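Local coordinates for geranyltranstransferase (Campylobacter jejuni, PDB 3NPK), which probably makes farnesyl diphosphate by condensing geranyl diphosphate with isopentenyl diphosphate in isoprenoid biosynthesis, at residues Y201-K206 against Q262-L267. Sequence-based numbering, arbitrary orientation.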
ATOM      1  N   TYR A 201      22.160  -6.425   0.846  1.00 10.50           N
ATOM      2  CA  TYR A 201      21.371  -5.233   0.526  1.00 11.41           C
ATOM      3  C   TYR A 201      22.228  -4.209  -0.227  1.00 11.52           C
ATOM      4  O   TYR A 201      21.812  -3.657  -1.244  1.00 11.59           O
ATOM      5  CB  TYR A 201      20.796  -4.632   1.803  1.00 10.20           C
ATOM      6  CG  TYR A 201      19.918  -3.418   1.601  1.00 10.33           C
ATOM      7  CD1 TYR A 201      18.543  -3.543   1.423  1.00  9.41           C
ATOM      8  CD2 TYR A 201      20.465  -2.143   1.601  1.00 11.62           C
ATOM      9  CE1 TYR A 201      17.735  -2.418   1.265  1.00  9.99           C
ATOM     10  CE2 TYR A 201      19.669  -1.016   1.437  1.00 10.38           C
ATOM     11  CZ  TYR A 201      18.307  -1.161   1.265  1.00  9.47           C
ATOM     12  OH  TYR A 201      17.513  -0.053   1.108  1.00 10.94           O
ATOM     13  N   LYS A 202      23.442  -3.974   0.261  1.00 11.92           N
ATOM     14  CA  LYS A 202      24.337  -3.021  -0.394  1.00 12.91           C
ATOM     15  C   LYS A 202      24.710  -3.456  -1.808  1.00 12.73           C
ATOM     16  O   LYS A 202      24.844  -2.622  -2.706  1.00 13.62           O
ATOM     17  CB  LYS A 202      25.584  -2.797   0.454  1.00 15.49           C
ATOM     18  CG  LYS A 202      25.296  -2.022   1.710  1.00 19.76           C
ATOM     19  CD  LYS A 202      26.578  -1.765   2.479  1.00 25.02           C
ATOM     20  CE  LYS A 202      26.352  -0.802   3.637  1.00 29.57           C
ATOM     21  NZ  LYS A 202      27.593  -0.045   3.985  1.00 32.58           N
ATOM     22  N   LEU A 203      24.843  -4.759  -2.029  1.00 12.74           N
ATOM     23  CA  LEU A 203      25.081  -5.259  -3.382  1.00 12.73           C
ATOM     24  C   LEU A 203      23.883  -4.954  -4.281  1.00 11.69           C
ATOM     25  O   LEU A 203      24.052  -4.521  -5.427  1.00 13.05           O
ATOM     26  CB  LEU A 203      25.372  -6.756  -3.357  1.00 14.73           C
ATOM     27  CG  LEU A 203      25.386  -7.475  -4.707  1.00 16.16           C
ATOM     28  CD1 LEU A 203      26.520  -6.957  -5.598  1.00 16.71           C
ATOM     29  CD2 LEU A 203      25.524  -8.997  -4.505  1.00 18.34           C
ATOM     30  N   GLY A 204      22.673  -5.152  -3.763  1.00 11.34           N
ATOM     31  CA  GLY A 204      21.480  -4.774  -4.517  1.00 11.63           C
ATOM     32  C   GLY A 204      21.464  -3.303  -4.920  1.00 10.92           C
ATOM     33  O   GLY A 204      21.089  -2.965  -6.047  1.00 12.54           O
ATOM     34  N   LEU A 205      21.886  -2.420  -4.014  1.00 11.52           N
ATOM     35  CA  LEU A 205      21.927  -0.987  -4.329  1.00 11.40           C
ATOM     36  C   LEU A 205      22.873  -0.735  -5.489  1.00 12.14           C
ATOM     37  O   LEU A 205      22.587   0.073  -6.382  1.00 13.60           O
ATOM     38  CB  LEU A 205      22.405  -0.181  -3.128  1.00 12.17           C
ATOM     39  CG  LEU A 205      21.493  -0.151  -1.912  1.00 11.57           C
ATOM     40  CD1 LEU A 205      22.180   0.673  -0.824  1.00 13.89           C
ATOM     41  CD2 LEU A 205      20.081   0.400  -2.241  1.00 12.55           C
ATOM     42  N   LYS A 206      24.015  -1.420  -5.467  1.00 12.99           N
ATOM     43  CA  LYS A 206      25.010  -1.248  -6.524  1.00 15.42           C
ATOM     44  C   LYS A 206      24.476  -1.752  -7.866  1.00 15.37           C
ATOM     45  O   LYS A 206      24.648  -1.109  -8.895  1.00 17.16           O
ATOM     46  CB  LYS A 206      26.319  -1.949  -6.160  1.00 18.13           C
ATOM     47  CG  LYS A 206      27.484  -1.535  -7.036  1.00 23.02           C
ATOM     48  CD  LYS A 206      28.793  -2.083  -6.514  1.00 27.67           C
ATOM     49  CE  LYS A 206      29.210  -1.370  -5.254  1.00 31.06           C
ATOM     50  NZ  LYS A 206      30.526  -1.873  -4.787  1.00 32.94           N
ATOM     51  N   GLN A 262      33.709  -8.644  -7.043  1.00 22.24           N
ATOM     52  CA  GLN A 262      34.353  -8.935  -5.766  1.00 22.91           C
ATOM     53  C   GLN A 262      33.323  -9.255  -4.680  1.00 20.38           C
ATOM     54  O   GLN A 262      33.509 -10.180  -3.875  1.00 18.87           O
ATOM     55  CB  GLN A 262      35.227  -7.757  -5.340  1.00 25.81           C
ATOM     56  CG  GLN A 262      36.317  -7.444  -6.341  1.00 29.82           C
ATOM     57  CD  GLN A 262      37.094  -6.204  -5.985  1.00 33.20           C
ATOM     58  OE1 GLN A 262      37.451  -5.987  -4.822  1.00 35.63           O
ATOM     59  NE2 GLN A 262      37.376  -5.381  -6.987  1.00 34.37           N
ATOM     60  N   ASP A 263      32.231  -8.494  -4.669  1.00 19.89           N
ATOM     61  CA  ASP A 263      31.158  -8.704  -3.703  1.00 20.01           C
ATOM     62  C   ASP A 263      30.487 -10.064  -3.906  1.00 18.65           C
ATOM     63  O   ASP A 263      30.120 -10.739  -2.940  1.00 18.85           O
ATOM     64  CB  ASP A 263      30.118  -7.584  -3.792  1.00 22.77           C
ATOM     65  CG  ASP A 263      30.703  -6.209  -3.488  1.00 26.51           C
ATOM     66  OD1 ASP A 263      31.708  -6.131  -2.743  1.00 27.33           O
ATOM     67  OD2 ASP A 263      30.150  -5.205  -3.994  1.00 27.70           O
ATOM     68  N   LEU A 264      30.342 -10.476  -5.159  1.00 17.49           N
ATOM     69  CA  LEU A 264      29.722 -11.763  -5.451  1.00 16.56           C
ATOM     70  C   LEU A 264      30.601 -12.919  -4.971  1.00 16.62           C
ATOM     71  O   LEU A 264      30.077 -13.945  -4.528  1.00 17.04           O
ATOM     72  CB  LEU A 264      29.410 -11.890  -6.947  1.00 16.59           C
ATOM     73  CG  LEU A 264      28.213 -11.067  -7.438  1.00 17.75           C
ATOM     74  CD1 LEU A 264      28.243 -10.925  -8.950  1.00 20.52           C
ATOM     75  CD2 LEU A 264      26.901 -11.690  -6.974  1.00 18.89           C
ATOM     76  N   GLU A 265      31.926 -12.747  -5.048  1.00 16.63           N
ATOM     77  CA  GLU A 265      32.859 -13.774  -4.574  1.00 17.66           C
ATOM     78  C   GLU A 265      32.701 -14.041  -3.091  1.00 17.56           C
ATOM     79  O   GLU A 265      33.094 -15.100  -2.617  1.00 19.29           O
ATOM     80  CB  GLU A 265      34.323 -13.422  -4.868  1.00 20.17           C
ATOM     81  CG  GLU A 265      34.676 -13.573  -6.341  1.00 23.15           C
ATOM     82  CD  GLU A 265      36.112 -14.024  -6.600  1.00 25.87           C
ATOM     83  OE1 GLU A 265      36.984 -13.851  -5.722  1.00 27.01           O
ATOM     84  OE2 GLU A 265      36.363 -14.566  -7.699  1.00 26.71           O
ATOM     85  N   LYS A 266      32.123 -13.088  -2.364  1.00 17.34           N
ATOM     86  CA  LYS A 266      31.895 -13.245  -0.925  1.00 18.05           C
ATOM     87  C   LYS A 266      30.579 -13.947  -0.565  1.00 16.33           C
ATOM     88  O   LYS A 266      30.294 -14.185   0.606  1.00 17.21           O
ATOM     89  CB  LYS A 266      31.938 -11.879  -0.240  1.00 21.31           C
ATOM     90  CG  LYS A 266      33.300 -11.230  -0.245  1.00 26.34           C
ATOM     91  CD  LYS A 266      34.266 -12.034   0.596  1.00 29.90           C
ATOM     92  CE  LYS A 266      35.562 -11.287   0.828  1.00 33.18           C
ATOM     93  NZ  LYS A 266      36.523 -12.192   1.485  1.00 35.32           N
ATOM     94  N   LEU A 267      29.774 -14.257  -1.577  1.00 14.59           N
ATOM     95  CA  LEU A 267      28.545 -15.008  -1.379  1.00 14.54           C
ATOM     96  C   LEU A 267      28.796 -16.491  -1.578  1.00 14.35           C
ATOM     97  O   LEU A 267      29.806 -16.894  -2.152  1.00 15.79           O
ATOM     98  CB  LEU A 267      27.490 -14.580  -2.401  1.00 15.93           C
ATOM     99  CG  LEU A 267      27.082 -13.111  -2.421  1.00 16.40           C
ATOM    100  CD1 LEU A 267      25.968 -12.878  -3.438  1.00 17.97           C
ATOM    101  CD2 LEU A 267      26.617 -12.705  -1.043  1.00 17.92           C
TER
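L203 meets D263, L264 and L267 through its two methyl groups. Its CB points at the 262-267 segment, yet neither CB nor CG has an atom of that segment within 4.5 Å. The first torsion (chi1 169°) sets CG anti to the backbone N and beside the carbonyl carbon, and from this branch point the two methyls take different partners. L203 CD1 goes to the D263 side, 4.1 Å from D263 CB, so it rests on the aliphatic root of the aspartate. L203 CD2 heads for the leucines: it lies 3.9 Å from L264 CD2, the two side chains crossing at nearly a right angle, and 4.0 Å from L267 CD1. L267 belongs to the chain leaving the helix, and L267 N still donates a hydrogen bond to L264 O (3.0 Å). These helices, 194-220 and 246-265, belong to the all-helical isoprenyl synthase fold, and helix 269-282 extends the apolar layer, with I275 touching both L264 and L267. One turn after L203, K206 adds a charged edge. Its chain bends at chi3 (-72°), and K206 NZ reaches D263 OD2 at 3.4 Å, a salt bridge whose hydrogen bond is weak. E259, one turn before D263, also forms a salt bridge with that ammonium and is its stronger partner, so the lysine spans two carboxylates along helix 246-265, while its side chain also touches L256 and C260.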